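Local coordinates for protein insecticidal Delta-Endotoxin Cry8Ea1 (PDB 3EB7) that acts as an insecticidal crystal toxin against underground beetle larvae, probably by inserting its helical N-terminal domain into gut membranes to form pores, at residues A198-Y204 with F263-E267; E241-P246 with F270-H275. All coordinates share one frame; numbering follows the deposited sequence.

Contact 1. Residues A198-Y204 with F263-E267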
loop_
_atom_site.group_PDB
_atom_site.type_symbol
_atom_site.label_atom_id
_atom_site.label_comp_id
_atom_site.label_asym_id
_atom_site.label_seq_id
_atom_site.Cartn_x
_atom_site.Cartn_y
_atom_site.Cartn_z
ATOM N N ALA A 198 25.839 2.330 -1.464
ATOM C CA ALA A 198 24.670 2.722 -2.277
ATOM C C ALA A 198 24.016 1.543 -3.019
ATOM O O ALA A 198 22.822 1.527 -3.196
ATOM C CB ALA A 198 25.045 3.879 -3.247
ATOM N N LYS A 199 24.794 0.542 -3.404
ATOM C CA LYS A 199 24.285 -0.626 -4.085
ATOM C C LYS A 199 23.398 -1.383 -3.122
ATOM O O LYS A 199 22.274 -1.749 -3.470
ATOM C CB LYS A 199 25.440 -1.513 -4.546
ATOM C CG LYS A 199 25.051 -2.818 -5.247
ATOM C CD LYS A 199 26.298 -3.593 -5.585
ATOM C CE LYS A 199 25.984 -5.045 -6.014
ATOM N NZ LYS A 199 26.082 -5.237 -7.481
ATOM N N GLN A 200 23.891 -1.604 -1.900
ATOM C CA GLN A 200 23.075 -2.199 -0.853
ATOM C C GLN A 200 21.805 -1.394 -0.596
ATOM O O GLN A 200 20.755 -1.959 -0.405
ATOM C CB GLN A 200 23.894 -2.295 0.407
ATOM C CG GLN A 200 24.960 -3.411 0.329
ATOM C CD GLN A 200 25.953 -3.340 1.461
ATOM O OE1 GLN A 200 26.232 -2.273 1.994
ATOM N NE2 GLN A 200 26.514 -4.482 1.820
ATOM N N TRP A 201 21.888 -0.062 -0.606
ATOM C CA TRP A 201 20.673 0.720 -0.437
ATOM C C TRP A 201 19.610 0.392 -1.530
ATOM O O TRP A 201 18.440 0.201 -1.225
ATOM C CB TRP A 201 20.983 2.214 -0.346
ATOM C CG TRP A 201 19.746 2.936 0.053
ATOM C CD1 TRP A 201 19.348 3.258 1.320
ATOM C CD2 TRP A 201 18.710 3.408 -0.834
ATOM N NE1 TRP A 201 18.123 3.883 1.271
ATOM C CE2 TRP A 201 17.725 4.006 -0.036
ATOM C CE3 TRP A 201 18.540 3.385 -2.227
ATOM C CZ2 TRP A 201 16.573 4.579 -0.575
ATOM C CZ3 TRP A 201 17.382 3.942 -2.776
ATOM C CH2 TRP A 201 16.419 4.535 -1.950
ATOM N N VAL A 202 20.036 0.321 -2.792
ATOM C CA VAL A 202 19.122 -0.066 -3.910
ATOM C C VAL A 202 18.400 -1.400 -3.628
ATOM O O VAL A 202 17.183 -1.515 -3.826
ATOM C CB VAL A 202 19.882 -0.099 -5.276
ATOM C CG1 VAL A 202 18.974 -0.593 -6.420
ATOM C CG2 VAL A 202 20.429 1.255 -5.595
ATOM N N GLU A 203 19.144 -2.373 -3.118
ATOM C CA GLU A 203 18.616 -3.698 -2.776
ATOM C C GLU A 203 17.618 -3.645 -1.634
ATOM O O GLU A 203 16.532 -4.250 -1.676
ATOM C CB GLU A 203 19.777 -4.646 -2.438
ATOM C CG GLU A 203 20.732 -4.820 -3.646
ATOM C CD GLU A 203 22.094 -5.463 -3.306
ATOM O OE1 GLU A 203 22.815 -5.785 -4.259
ATOM O OE2 GLU A 203 22.454 -5.651 -2.124
ATOM N N TYR A 204 17.988 -2.885 -0.615
ATOM C CA TYR A 204 17.179 -2.746 0.586
ATOM C C TYR A 204 15.850 -2.063 0.219
ATOM O O TYR A 204 14.775 -2.515 0.572
ATOM C CB TYR A 204 18.027 -1.905 1.576
ATOM C CG TYR A 204 17.346 -1.407 2.816
ATOM C CD1 TYR A 204 16.639 -0.196 2.812
ATOM C CD2 TYR A 204 17.403 -2.148 4.000
ATOM C CE1 TYR A 204 16.020 0.285 3.971
ATOM C CE2 TYR A 204 16.806 -1.696 5.148
ATOM C CZ TYR A 204 16.120 -0.469 5.147
ATOM O OH TYR A 204 15.520 -0.030 6.330
ATOM N N PHE A 263 24.953 4.226 2.387
ATOM C CA PHE A 263 23.614 3.772 2.724
ATOM C C PHE A 263 22.794 4.804 3.536
ATOM O O PHE A 263 21.682 5.207 3.106
ATOM C CB PHE A 263 23.685 2.466 3.527
ATOM C CG PHE A 263 22.335 1.796 3.716
ATOM C CD1 PHE A 263 21.958 0.726 2.899
ATOM C CD2 PHE A 263 21.437 2.243 4.685
ATOM C CE1 PHE A 263 20.721 0.116 3.054
ATOM C CE2 PHE A 263 20.186 1.645 4.847
ATOM C CZ PHE A 263 19.831 0.571 4.032
ATOM N N ASN A 264 23.326 5.185 4.711
ATOM C CA ASN A 264 22.629 6.111 5.614
ATOM C C ASN A 264 22.397 7.455 4.964
ATOM O O ASN A 264 21.340 8.078 5.186
ATOM C CB ASN A 264 23.345 6.313 6.941
ATOM C CG ASN A 264 23.368 5.054 7.805
ATOM O OD1 ASN A 264 22.497 4.185 7.710
ATOM N ND2 ASN A 264 24.375 4.964 8.676
ATOM N N THR A 265 23.361 7.928 4.185
ATOM C CA THR A 265 23.167 9.199 3.481
ATOM C C THR A 265 22.001 9.094 2.471
ATOM O O THR A 265 21.194 10.004 2.368
ATOM C CB THR A 265 24.448 9.596 2.756
ATOM O OG1 THR A 265 25.561 9.527 3.669
ATOM C CG2 THR A 265 24.344 10.969 2.152
ATOM N N LEU A 266 21.914 7.987 1.731
ATOM C CA LEU A 266 20.798 7.767 0.789
ATOM C C LEU A 266 19.438 7.639 1.490
ATOM O O LEU A 266 18.458 8.223 1.033
ATOM C CB LEU A 266 21.031 6.543 -0.111
ATOM C CG LEU A 266 22.240 6.638 -1.051
ATOM C CD1 LEU A 266 22.134 5.553 -2.093
ATOM C CD2 LEU A 266 22.319 8.066 -1.757
ATOM N N GLU A 267 19.389 6.869 2.568
ATOM C CA GLU A 267 18.139 6.670 3.295
ATOM C C GLU A 267 17.611 8.004 3.847
ATOM O O GLU A 267 16.426 8.293 3.769
ATOM C CB GLU A 267 18.301 5.627 4.419
ATOM C CG GLU A 267 17.007 5.275 5.155
ATOM C CD GLU A 267 15.965 4.465 4.307
ATOM O OE1 GLU A 267 16.277 3.984 3.194
ATOM O OE2 GLU A 267 14.814 4.288 4.775
#

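Contact 2. Residues E241-P246 with F270-H275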
loop_
_atom_site.group_PDB
_atom_site.type_symbol
_atom_site.label_atom_id
_atom_site.label_comp_id
_atom_site.label_asym_id
_atom_site.label_seq_id
_atom_site.Cartn_x
_atom_site.Cartn_y
_atom_site.Cartn_z
ATOM N N GLU A 241 3.533 5.748 0.920
ATOM C CA GLU A 241 4.316 6.034 -0.279
ATOM C C GLU A 241 5.273 4.875 -0.512
ATOM O O GLU A 241 5.888 4.397 0.453
ATOM C CB GLU A 241 5.212 7.233 -0.013
ATOM C CG GLU A 241 4.717 8.553 -0.516
ATOM C CD GLU A 241 5.725 9.657 -0.177
ATOM O OE1 GLU A 241 6.378 9.561 0.911
ATOM O OE2 GLU A 241 5.888 10.586 -1.013
ATOM N N VAL A 242 5.438 4.478 -1.778
ATOM C CA VAL A 242 6.493 3.542 -2.202
ATOM C C VAL A 242 7.463 4.296 -3.109
ATOM O O VAL A 242 7.096 5.278 -3.757
ATOM C CB VAL A 242 5.944 2.269 -2.939
ATOM C CG1 VAL A 242 5.107 1.366 -1.974
ATOM C CG2 VAL A 242 5.121 2.639 -4.182
ATOM N N TYR A 243 8.717 3.862 -3.124
ATOM C CA TYR A 243 9.720 4.509 -3.929
ATOM C C TYR A 243 10.245 3.557 -4.989
ATOM O O TYR A 243 10.617 2.417 -4.665
ATOM C CB TYR A 243 10.855 4.983 -3.046
ATOM C CG TYR A 243 10.457 6.050 -2.051
ATOM C CD1 TYR A 243 9.715 5.736 -0.886
ATOM C CD2 TYR A 243 10.840 7.362 -2.248
ATOM C CE1 TYR A 243 9.369 6.753 0.058
ATOM C CE2 TYR A 243 10.494 8.375 -1.306
ATOM C CZ TYR A 243 9.781 8.059 -0.180
ATOM O OH TYR A 243 9.489 9.062 0.698
ATOM N N THR A 244 10.278 4.021 -6.248
ATOM C CA THR A 244 10.863 3.219 -7.340
ATOM C C THR A 244 12.383 3.235 -7.261
ATOM O O THR A 244 12.949 4.004 -6.486
ATOM C CB THR A 244 10.349 3.645 -8.768
ATOM O OG1 THR A 244 10.405 5.062 -8.907
ATOM C CG2 THR A 244 8.916 3.178 -8.979
ATOM N N ASP A 245 13.070 2.403 -8.065
ATOM C CA ASP A 245 14.539 2.362 -7.987
ATOM C C ASP A 245 15.120 3.723 -8.424
ATOM O O ASP A 245 14.540 4.413 -9.237
ATOM C CB ASP A 245 15.142 1.215 -8.814
ATOM C CG ASP A 245 14.894 -0.204 -8.220
ATOM O OD1 ASP A 245 14.368 -0.422 -7.095
ATOM O OD2 ASP A 245 15.240 -1.162 -8.945
ATOM N N PRO A 246 16.271 4.127 -7.857
ATOM C CA PRO A 246 16.873 5.371 -8.317
ATOM C C PRO A 246 17.112 5.409 -9.865
ATOM O O PRO A 246 17.453 4.370 -10.489
ATOM C CB PRO A 246 18.196 5.413 -7.532
ATOM C CG PRO A 246 17.938 4.671 -6.311
ATOM C CD PRO A 246 17.043 3.520 -6.750
ATOM N N PHE A 270 17.064 10.269 -0.005
ATOM C CA PHE A 270 16.096 9.799 -0.995
ATOM C C PHE A 270 14.652 9.668 -0.471
ATOM O O PHE A 270 13.689 9.801 -1.242
ATOM C CB PHE A 270 16.506 8.455 -1.557
ATOM C CG PHE A 270 17.478 8.525 -2.701
ATOM C CD1 PHE A 270 18.296 7.438 -2.980
ATOM C CD2 PHE A 270 17.574 9.655 -3.506
ATOM C CE1 PHE A 270 19.171 7.453 -4.057
ATOM C CE2 PHE A 270 18.449 9.681 -4.608
ATOM C CZ PHE A 270 19.248 8.596 -4.880
ATOM N N ILE A 271 14.531 9.384 0.825
ATOM C CA ILE A 271 13.286 9.138 1.505
ATOM C C ILE A 271 12.886 10.432 2.238
ATOM O O ILE A 271 13.694 11.052 2.924
ATOM C CB ILE A 271 13.415 7.926 2.503
ATOM C CG1 ILE A 271 13.934 6.682 1.772
ATOM C CG2 ILE A 271 12.066 7.565 3.202
ATOM C CD1 ILE A 271 13.149 6.312 0.517
ATOM N N ARG A 272 11.631 10.819 2.048
ATOM C CA ARG A 272 11.090 12.029 2.602
ATOM C C ARG A 272 10.948 11.846 4.092
ATOM O O ARG A 272 10.490 10.792 4.536
ATOM C CB ARG A 272 9.678 12.276 2.035
ATOM C CG ARG A 272 9.654 12.862 0.647
ATOM C CD ARG A 272 8.614 14.005 0.624
ATOM N NE ARG A 272 7.396 13.475 0.097
ATOM C CZ ARG A 272 6.226 14.102 0.065
ATOM N NH1 ARG A 272 6.063 15.325 0.555
ATOM N NH2 ARG A 272 5.207 13.467 -0.493
ATOM N N GLY A 273 11.272 12.884 4.849
ATOM C CA GLY A 273 10.684 13.023 6.175
ATOM C C GLY A 273 9.191 12.662 6.215
ATOM O O GLY A 273 8.455 12.790 5.218
ATOM N N LYS A 274 8.744 12.186 7.370
ATOM C CA LYS A 274 7.330 11.936 7.606
ATOM C C LYS A 274 6.480 13.208 7.290
ATOM O O LYS A 274 6.934 14.324 7.497
ATOM C CB LYS A 274 7.142 11.386 9.040
ATOM C CG LYS A 274 7.680 9.941 9.243
ATOM C CD LYS A 274 6.766 8.879 8.573
ATOM C CE LYS A 274 7.086 7.436 8.983
ATOM N NZ LYS A 274 8.485 7.253 9.490
ATOM N N HIS A 275 5.307 13.028 6.685
ATOM C CA HIS A 275 4.521 14.169 6.166
ATOM C C HIS A 275 3.089 13.691 6.079
ATOM O O HIS A 275 2.821 12.481 6.094
ATOM C CB HIS A 275 4.993 14.578 4.736
ATOM C CG HIS A 275 5.064 13.414 3.769
ATOM N ND1 HIS A 275 4.042 13.108 2.893
ATOM C CD2 HIS A 275 6.009 12.455 3.592
ATOM C CE1 HIS A 275 4.360 12.014 2.214
ATOM N NE2 HIS A 275 5.553 11.603 2.607
#

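Contact 1. Residues A198-Y204 with F263-E267
Phe263 sits between two aromatic residues of the facing helix and uses a different part of its ring for each: Trp201 CD1 stands over the centre of its face, while its own far edge is driven into the face of Tyr204. Both pairs are therefore edge-to-face, with ring centroids 4.8 Å apart between Phe263 and Tyr204 and planes 79° apart. The second approach is close, Phe263 CZ lying 3.4 Å from Tyr204 CG. What brings the phenyl group here is its first torsion, which sets CG opposite the backbone N and places the ring between Trp201 and Tyr204, one helical turn apart. This three-ring cluster joins the start of helix 198-220, the last long helix of the N-terminal helical domain of a three-domain Cry toxin, to the short helix 263-270 of the second, beta-rich domain. The axes of 198-204 and 263-267 approach to 8.8 Å and cross at -49°. The other components of the interface gather round the indole. Leu266 CB rests almost squarely over its five-membered ring in a CH-pi contact, and Leu266 CD1 reaches on to Ala198 CB at 3.6 Å. At the indole edge, Trp201 NE1 donates to Glu267 OE1 at 2.7 Å, with an N-H...O angle of 150°; OE1 accepts through its anti lone pair and lies a little out of the indole plane. A bend at chi2 folds the Glu267 chain back to make this reach. Its second oxygen, OE2, forms a salt bridge with Arg208, one turn beyond Tyr204 on the same helix.

Contact 2. Residues E241-P246 with F270-H275
Glu241 and Tyr243 engage the 270-275 segment through their polar ends, and between them they meet two side-chain donors and a backbone amide. The carboxylate divides its oxygens. Glu241 OE1 accepts from His275 NE2 at 2.8 Å, lying close to the imidazole plane although the donor stands well above the plane of the carboxylate. Glu241 OE2 takes a salt bridge from Arg272 NH2 at 3.0 Å, again from above the carboxylate, with a weak addition from Arg272 NE; Ser431 OG is a further hydrogen-bond partner of this oxygen. Bends at chi2 and chi3 curl the arginine chain so that its guanidinium lies against the imidazole, with Arg272 CZ over the centre of the His275 ring. Two donors packed this closely would probably favour an ionised Glu241. The same arginine has a second acid, Asp278, on NH2. Farther along, the backbone N of Arg272 gives a nearly straight bond (167°) to Tyr243 OH at 3.1 Å. One face of the phenol ring is covered by Ile271 CD1, 3.5 Å from the ring centroid in a CH-pi contact, while Phe270 O, near Tyr243 CE2, bonds to Thr420 OG1. At the far end, Pro246 CG touches Phe270 CE1 at 3.8 Å. The two segments run nearly antiparallel in direction, 165° apart, without backbone pairing between them. Strand 241-243 is instead an outer strand of a three-stranded antiparallel sheet, paired with 427-434; the 270-275 loop leaves helix 263-270 beside that sheet, with Ile271 touching Arg208 of helix 198-220, and leads into strand 278-292.

How the contacts relate
Followed from the N terminus, the chain supplies 198-204 first, then 241-246, then 263-267 and finally 270-275, so the two contacts cross instead of nesting. Contact 1 closes a loop of 58 residues running from the N-terminal helical domain into the next domain; contact 2 closes a shorter one of 23 residues, which contains most of helix 263-270. Because 263-267 and 270-275 are nearly consecutive, one short helix and the loop after it serve both. The contacts also meet directly: the six-membered part of the Trp201 indole packs against Phe270 and Pro246. Together they tie helix 198-220 to the edge of the three-stranded sheet at the boundary between the two domains.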